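Local structure of NF-kappa-B inhibitor beta (Mus musculus, 1OY3) at residues P195-V200 with R226-S231; A81-C86 with H159-V164. The protein inhibits the transcription factor NF-kappa-B by binding it and trapping it in the cytoplasm. All coordinates share one frame; numbering follows the deposited sequence.

Interaction 1 (P195-V200 with R226-S231); sequences PLHLAV and RTPLGS
His197 and Pro228 meet where the first helices of ankyrin repeats 5 and 6 lie side by side, the histidine coming from the Thr-Pro-Leu-His motif of one repeat and the proline from the matching Thr-Pro-Leu of the next. The imidazole reaches across to the turn that leads into helix 228-233, where NE2 of His197 donates to the carbonyl O of Arg226 at 3.0 Å. The bond is moderately bent, 147° at the hydrogen, and the oxygen lies somewhat out of the ring plane. A histidine suits this place because it offers a flat face and a donor at its far corner: CG of Pro228 sits over the centre of the ring, 3.8 Å from the centroid, in a CH-pi contact. Proline fits in turn, since its rigid ring presents CH groups to the imidazole and its lack of an N-H costs nothing in the first turn of a helix.

The same CG of Pro228 also meets CB of Leu196, at 3.9 Å. With CG1 anti to the backbone N (chi1 178°), both methyls of Val200 lie against O of Pro228, CG2 at 3.8 Å, and CG1 is also 3.9 Å from OG of Ser231, a hydroxyl with a weak hydrogen bond to Arg235.

Two threonines position these groups. ND1 of His197 is hydrogen-bonded to OG1 of Thr194, so both ring nitrogens are engaged and the rotation of the ring is fixed. Thr227 is the N-cap of helix 228-233, its OG1 accepting from N of Gly230 at 3.1 Å in a nearly straight bond of 163°. Farther out, Leu196 packs on helix 205-213, and the side chain of Pro228, whose CG lies over the imidazole, also touches Leu244 of helix 238-246.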
ATOM      1  N   PRO C 195     -11.205   8.831   2.487  1.00  9.68           N
ATOM      2  CA  PRO C 195     -11.275   7.953   3.651  1.00  7.12           C
ATOM      3  C   PRO C 195     -12.679   7.342   3.767  1.00 13.06           C
ATOM      4  O   PRO C 195     -12.834   6.164   4.106  1.00  9.73           O
ATOM      5  CB  PRO C 195     -10.955   8.898   4.793  1.00  9.59           C
ATOM      6  CG  PRO C 195      -9.931   9.773   4.189  1.00  5.65           C
ATOM      7  CD  PRO C 195     -10.498  10.080   2.824  1.00 10.52           C
ATOM      8  N   LEU C 196     -13.704   8.142   3.475  1.00 16.88           N
ATOM      9  CA  LEU C 196     -15.076   7.654   3.547  1.00 18.36           C
ATOM     10  C   LEU C 196     -15.323   6.521   2.559  1.00 18.77           C
ATOM     11  O   LEU C 196     -16.070   5.602   2.867  1.00 22.28           O
ATOM     12  CB  LEU C 196     -16.082   8.792   3.298  1.00 13.76           C
ATOM     13  CG  LEU C 196     -16.293   9.816   4.422  1.00 18.30           C
ATOM     14  CD1 LEU C 196     -17.240  10.917   3.952  1.00 18.43           C
ATOM     15  CD2 LEU C 196     -16.855   9.135   5.654  1.00 11.88           C
ATOM     16  N   HIS C 197     -14.706   6.583   1.374  1.00 21.86           N
ATOM     17  CA  HIS C 197     -14.883   5.516   0.387  1.00 22.75           C
ATOM     18  C   HIS C 197     -14.227   4.244   0.905  1.00 20.05           C
ATOM     19  O   HIS C 197     -14.765   3.147   0.741  1.00 16.93           O
ATOM     20  CB  HIS C 197     -14.244   5.868  -0.963  1.00 23.66           C
ATOM     21  CG  HIS C 197     -15.045   6.818  -1.799  1.00 23.45           C
ATOM     22  ND1 HIS C 197     -14.755   8.164  -1.885  1.00 23.72           N
ATOM     23  CD2 HIS C 197     -16.101   6.607  -2.621  1.00 22.51           C
ATOM     24  CE1 HIS C 197     -15.596   8.740  -2.728  1.00 21.75           C
ATOM     25  NE2 HIS C 197     -16.422   7.817  -3.188  1.00 21.80           N
ATOM     26  N   LEU C 198     -13.061   4.395   1.532  1.00 16.68           N
ATOM     27  CA  LEU C 198     -12.351   3.243   2.063  1.00 19.98           C
ATOM     28  C   LEU C 198     -13.132   2.600   3.196  1.00 20.72           C
ATOM     29  O   LEU C 198     -13.208   1.382   3.287  1.00 21.15           O
ATOM     30  CB  LEU C 198     -10.948   3.640   2.540  1.00 18.60           C
ATOM     31  CG  LEU C 198     -10.091   4.261   1.432  1.00 16.98           C
ATOM     32  CD1 LEU C 198      -8.745   4.667   1.988  1.00 28.01           C
ATOM     33  CD2 LEU C 198      -9.921   3.276   0.292  1.00 20.98           C
ATOM     34  N   ALA C 199     -13.721   3.412   4.060  1.00 22.02           N
ATOM     35  CA  ALA C 199     -14.485   2.860   5.167  1.00 24.15           C
ATOM     36  C   ALA C 199     -15.660   2.055   4.629  1.00 22.73           C
ATOM     37  O   ALA C 199     -15.989   0.998   5.162  1.00 26.80           O
ATOM     38  CB  ALA C 199     -14.977   3.972   6.078  1.00 22.44           C
ATOM     39  N   VAL C 200     -16.285   2.549   3.564  1.00 23.36           N
ATOM     40  CA  VAL C 200     -17.418   1.846   2.971  1.00 27.28           C
ATOM     41  C   VAL C 200     -16.938   0.513   2.384  1.00 27.87           C
ATOM     42  O   VAL C 200     -17.570  -0.528   2.578  1.00 26.63           O
ATOM     43  CB  VAL C 200     -18.097   2.701   1.880  1.00 28.32           C
ATOM     44  CG1 VAL C 200     -19.248   1.935   1.248  1.00 30.34           C
ATOM     45  CG2 VAL C 200     -18.622   3.976   2.493  1.00 29.14           C
ATOM     46  N   ARG C 226     -18.471   8.023  -8.633  1.00 32.91           N
ATOM     47  CA  ARG C 226     -19.193   7.394  -7.541  1.00 34.11           C
ATOM     48  C   ARG C 226     -18.871   7.999  -6.173  1.00 34.43           C
ATOM     49  O   ARG C 226     -17.718   8.321  -5.869  1.00 35.77           O
ATOM     50  CB  ARG C 226     -18.900   5.895  -7.532  1.00 36.43           C
ATOM     51  CG  ARG C 226     -19.523   5.132  -6.380  1.00 38.61           C
ATOM     52  CD  ARG C 226     -19.357   3.637  -6.595  1.00 44.39           C
ATOM     53  NE  ARG C 226     -20.165   3.162  -7.717  1.00 49.91           N
ATOM     54  CZ  ARG C 226     -19.736   2.323  -8.655  1.00 53.55           C
ATOM     55  NH1 ARG C 226     -18.491   1.854  -8.623  1.00 53.25           N
ATOM     56  NH2 ARG C 226     -20.557   1.945  -9.626  1.00 53.56           N
ATOM     57  N   THR C 227     -19.908   8.154  -5.357  1.00 29.92           N
ATOM     58  CA  THR C 227     -19.779   8.709  -4.012  1.00 28.52           C
ATOM     59  C   THR C 227     -19.781   7.592  -2.973  1.00 24.60           C
ATOM     60  O   THR C 227     -20.013   6.423  -3.294  1.00 26.32           O
ATOM     61  CB  THR C 227     -20.960   9.624  -3.680  1.00 27.38           C
ATOM     62  OG1 THR C 227     -22.167   8.851  -3.720  1.00 28.04           O
ATOM     63  CG2 THR C 227     -21.061  10.754  -4.677  1.00 26.65           C
ATOM     64  N   PRO C 228     -19.528   7.940  -1.703  1.00 23.73           N
ATOM     65  CA  PRO C 228     -19.524   6.912  -0.661  1.00 26.23           C
ATOM     66  C   PRO C 228     -20.883   6.228  -0.540  1.00 26.70           C
ATOM     67  O   PRO C 228     -20.960   5.009  -0.352  1.00 23.04           O
ATOM     68  CB  PRO C 228     -19.152   7.699   0.591  1.00 24.14           C
ATOM     69  CG  PRO C 228     -18.238   8.758   0.044  1.00 24.24           C
ATOM     70  CD  PRO C 228     -18.981   9.211  -1.187  1.00 24.71           C
ATOM     71  N   LEU C 229     -21.956   7.014  -0.654  1.00 29.11           N
ATOM     72  CA  LEU C 229     -23.308   6.468  -0.555  1.00 32.26           C
ATOM     73  C   LEU C 229     -23.551   5.549  -1.742  1.00 29.66           C
ATOM     74  O   LEU C 229     -23.987   4.410  -1.578  1.00 31.54           O
ATOM     75  CB  LEU C 229     -24.355   7.587  -0.567  1.00 33.77           C
ATOM     76  CG  LEU C 229     -25.683   7.303   0.158  1.00 38.91           C
ATOM     77  CD1 LEU C 229     -26.671   8.408  -0.183  1.00 37.07           C
ATOM     78  CD2 LEU C 229     -26.253   5.948  -0.228  1.00 39.96           C
ATOM     79  N   GLY C 230     -23.270   6.066  -2.936  1.00 31.15           N
ATOM     80  CA  GLY C 230     -23.447   5.288  -4.149  1.00 30.96           C
ATOM     81  C   GLY C 230     -22.680   3.989  -4.041  1.00 29.82           C
ATOM     82  O   GLY C 230     -23.117   2.947  -4.528  1.00 29.00           O
ATOM     83  N   SER C 231     -21.526   4.052  -3.385  1.00 30.27           N
ATOM     84  CA  SER C 231     -20.707   2.870  -3.207  1.00 30.30           C
ATOM     85  C   SER C 231     -21.350   1.963  -2.175  1.00 28.29           C
ATOM     86  O   SER C 231     -21.418   0.750  -2.366  1.00 29.28           O
ATOM     87  CB  SER C 231     -19.297   3.263  -2.753  1.00 33.90           C
ATOM     88  OG  SER C 231     -18.485   2.112  -2.590  1.00 42.58           O
TER

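Interaction 2 (A81-C86 with H159-V164); sequences ALHLAC and HTPLHV
This is a buried contact between consecutive ankyrin repeats, the third and fourth, joining helix 81-85 to the start of helix 161-167 near the middle of the chain. Its polar element is a hydrogen bond from NE2 of His83 to O of His159, 2.8 Å long and bent to 142° at the hydrogen. ND1 of His83 is held by OG1 of Thr80, so the imidazole is gripped at both nitrogens and ties the start of helix 81-85 to that of helix 161-167. CG of Pro161 rests over the ring centre in a CH-pi contact, 4.0 Å from the centroid of His83; the flat imidazole thus offers both a face for the proline and an N-H for the carbonyl.

Leu82 adds apolar cover. Its CG stands anti to the backbone N (chi1 -180°), a choice that lets CD2 reach CG of Pro161 at 3.7 Å, the two side chains crossing at about a right angle. Cys86 is small enough to sit close, and its SG faces CB of Pro161. The beta-branched Val164 offers one methyl to each neighbour, CG2 to CD2 of His83 at the ring's edge and CG1 to CB of Cys86 at 3.8 Å.

Behind the acceptor, N of Thr160 donates to ND1 of His163 at 3.0 Å in an almost straight bond (171°), so a second histidine braces the turn whose carbonyl His83 uses. NE2 of His163 in turn bonds O of Lys186. On one flank Leu84 packs against helix 48-55; on the other, Leu162 touches Pro195 of helix 195-201, while Cys86 and Leu162 rest on helix 171-180.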
ATOM      1  N   ALA C  81       7.401   5.223   9.901  1.00 17.35           N
ATOM      2  CA  ALA C  81       7.160   4.506  11.149  1.00 15.21           C
ATOM      3  C   ALA C  81       5.674   4.619  11.501  1.00 15.18           C
ATOM      4  O   ALA C  81       5.069   3.662  11.985  1.00 15.19           O
ATOM      5  CB  ALA C  81       8.008   5.095  12.286  1.00  5.29           C
ATOM      6  N   LEU C  82       5.088   5.792  11.255  1.00 11.84           N
ATOM      7  CA  LEU C  82       3.668   5.998  11.544  1.00 11.96           C
ATOM      8  C   LEU C  82       2.809   5.096  10.669  1.00 11.59           C
ATOM      9  O   LEU C  82       1.788   4.601  11.119  1.00 10.94           O
ATOM     10  CB  LEU C  82       3.240   7.466  11.324  1.00 11.69           C
ATOM     11  CG  LEU C  82       1.751   7.750  11.616  1.00 16.66           C
ATOM     12  CD1 LEU C  82       1.437   7.331  13.046  1.00 21.36           C
ATOM     13  CD2 LEU C  82       1.405   9.243  11.406  1.00  9.69           C
ATOM     14  N   HIS C  83       3.207   4.894   9.415  1.00 13.67           N
ATOM     15  CA  HIS C  83       2.439   4.032   8.512  1.00 13.56           C
ATOM     16  C   HIS C  83       2.381   2.617   9.040  1.00 14.30           C
ATOM     17  O   HIS C  83       1.349   1.969   8.968  1.00 16.18           O
ATOM     18  CB  HIS C  83       3.065   3.960   7.115  1.00 12.27           C
ATOM     19  CG  HIS C  83       2.610   5.034   6.180  1.00 14.37           C
ATOM     20  ND1 HIS C  83       3.396   6.115   5.849  1.00 12.34           N
ATOM     21  CD2 HIS C  83       1.453   5.184   5.493  1.00 15.04           C
ATOM     22  CE1 HIS C  83       2.746   6.885   4.995  1.00 18.00           C
ATOM     23  NE2 HIS C  83       1.563   6.342   4.764  1.00 14.73           N
ATOM     24  N   LEU C  84       3.518   2.142   9.537  1.00 19.86           N
ATOM     25  CA  LEU C  84       3.630   0.791  10.064  1.00 19.99           C
ATOM     26  C   LEU C  84       2.776   0.620  11.311  1.00 17.10           C
ATOM     27  O   LEU C  84       2.148  -0.420  11.499  1.00 19.97           O
ATOM     28  CB  LEU C  84       5.105   0.467  10.360  1.00 15.08           C
ATOM     29  CG  LEU C  84       6.015   0.504   9.124  1.00 19.80           C
ATOM     30  CD1 LEU C  84       7.481   0.362   9.534  1.00 21.99           C
ATOM     31  CD2 LEU C  84       5.613  -0.617   8.174  1.00 17.35           C
ATOM     32  N   ALA C  85       2.751   1.642  12.160  1.00 14.99           N
ATOM     33  CA  ALA C  85       1.958   1.589  13.372  1.00 13.16           C
ATOM     34  C   ALA C  85       0.504   1.378  12.995  1.00 17.01           C
ATOM     35  O   ALA C  85      -0.211   0.630  13.663  1.00 15.19           O
ATOM     36  CB  ALA C  85       2.101   2.894  14.179  1.00 17.69           C
ATOM     37  N   CYS C  86       0.075   2.027  11.916  1.00 16.76           N
ATOM     38  CA  CYS C  86      -1.316   1.928  11.476  1.00 20.08           C
ATOM     39  C   CYS C  86      -1.683   0.604  10.834  1.00 17.67           C
ATOM     40  O   CYS C  86      -2.835   0.381  10.494  1.00 22.66           O
ATOM     41  CB  CYS C  86      -1.641   3.051  10.496  1.00 16.16           C
ATOM     42  SG  CYS C  86      -1.448   4.680  11.203  1.00 15.01           S
ATOM     43  N   HIS C 159      -0.967   5.765  -0.179  1.00 16.45           N
ATOM     44  CA  HIS C 159      -1.696   5.856   1.089  1.00 12.11           C
ATOM     45  C   HIS C 159      -1.021   6.694   2.152  1.00 15.18           C
ATOM     46  O   HIS C 159       0.181   6.592   2.358  1.00 14.23           O
ATOM     47  CB  HIS C 159      -1.895   4.469   1.689  1.00 16.49           C
ATOM     48  CG  HIS C 159      -2.852   3.608   0.928  1.00 19.29           C
ATOM     49  ND1 HIS C 159      -2.877   2.238   1.056  1.00 20.94           N
ATOM     50  CD2 HIS C 159      -3.852   3.926   0.075  1.00 20.58           C
ATOM     51  CE1 HIS C 159      -3.857   1.747   0.317  1.00 17.09           C
ATOM     52  NE2 HIS C 159      -4.464   2.751  -0.289  1.00 23.73           N
ATOM     53  N   THR C 160      -1.809   7.520   2.829  1.00 15.91           N
ATOM     54  CA  THR C 160      -1.308   8.318   3.935  1.00 16.22           C
ATOM     55  C   THR C 160      -1.672   7.452   5.134  1.00 15.30           C
ATOM     56  O   THR C 160      -2.384   6.460   4.981  1.00 17.17           O
ATOM     57  CB  THR C 160      -2.055   9.636   4.060  1.00 16.45           C
ATOM     58  OG1 THR C 160      -3.422   9.364   4.388  1.00 14.75           O
ATOM     59  CG2 THR C 160      -1.988  10.414   2.750  1.00 16.55           C
ATOM     60  N   PRO C 161      -1.202   7.805   6.343  1.00 17.67           N
ATOM     61  CA  PRO C 161      -1.540   6.985   7.510  1.00 14.88           C
ATOM     62  C   PRO C 161      -3.042   6.767   7.730  1.00 16.03           C
ATOM     63  O   PRO C 161      -3.467   5.655   8.082  1.00 14.53           O
ATOM     64  CB  PRO C 161      -0.888   7.747   8.663  1.00 18.67           C
ATOM     65  CG  PRO C 161       0.346   8.301   8.017  1.00 22.11           C
ATOM     66  CD  PRO C 161      -0.204   8.830   6.696  1.00 17.28           C
ATOM     67  N   LEU C 162      -3.849   7.807   7.513  1.00  8.21           N
ATOM     68  CA  LEU C 162      -5.296   7.669   7.727  1.00 11.93           C
ATOM     69  C   LEU C 162      -5.895   6.577   6.838  1.00 10.37           C
ATOM     70  O   LEU C 162      -6.700   5.749   7.303  1.00 10.81           O
ATOM     71  CB  LEU C 162      -6.017   8.997   7.482  1.00 10.91           C
ATOM     72  CG  LEU C 162      -7.528   8.949   7.774  1.00 18.07           C
ATOM     73  CD1 LEU C 162      -7.777   8.566   9.232  1.00  8.67           C
ATOM     74  CD2 LEU C 162      -8.151  10.311   7.467  1.00 13.38           C
ATOM     75  N   HIS C 163      -5.515   6.594   5.562  1.00 11.88           N
ATOM     76  CA  HIS C 163      -5.975   5.586   4.610  1.00 12.63           C
ATOM     77  C   HIS C 163      -5.707   4.208   5.183  1.00 13.29           C
ATOM     78  O   HIS C 163      -6.575   3.337   5.177  1.00 14.34           O
ATOM     79  CB  HIS C 163      -5.217   5.710   3.291  1.00 10.17           C
ATOM     80  CG  HIS C 163      -5.566   6.925   2.504  1.00 14.25           C
ATOM     81  ND1 HIS C 163      -4.629   7.628   1.775  1.00 11.32           N
ATOM     82  CD2 HIS C 163      -6.748   7.552   2.309  1.00 12.46           C
ATOM     83  CE1 HIS C 163      -5.224   8.638   1.165  1.00 20.92           C
ATOM     84  NE2 HIS C 163      -6.510   8.614   1.472  1.00 13.28           N
ATOM     85  N   VAL C 164      -4.489   4.013   5.674  1.00 15.69           N
ATOM     86  CA  VAL C 164      -4.105   2.733   6.255  1.00 18.22           C
ATOM     87  C   VAL C 164      -4.983   2.414   7.468  1.00 18.81           C
ATOM     88  O   VAL C 164      -5.532   1.322   7.562  1.00 17.60           O
ATOM     89  CB  VAL C 164      -2.603   2.739   6.665  1.00 15.88           C
ATOM     90  CG1 VAL C 164      -2.161   1.342   7.110  1.00 12.12           C
ATOM     91  CG2 VAL C 164      -1.754   3.191   5.480  1.00 21.77           C
TER

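In the fold
Interaction 2 joins repeats 3 and 4 and interaction 1 joins repeats 5 and 6, their centres about 19 Å apart. They follow one another along the chain: 81-86 and 159-164 meet across a long insertion, partly unmodelled, before 195-200 and 226-231 pair. Between them lies the junction of repeats 4 and 5, where helices 161-167 and 195-201 touch directly: CD1 of Leu198 is 3.5 Å from CD2 of His163. The same kind of contact, a histidine bonded to the next repeat's turn with a proline over one face of its ring, recurs at both, and the stack of repeats stays continuous past the insertion, forming the elongated all-helical inhibitor.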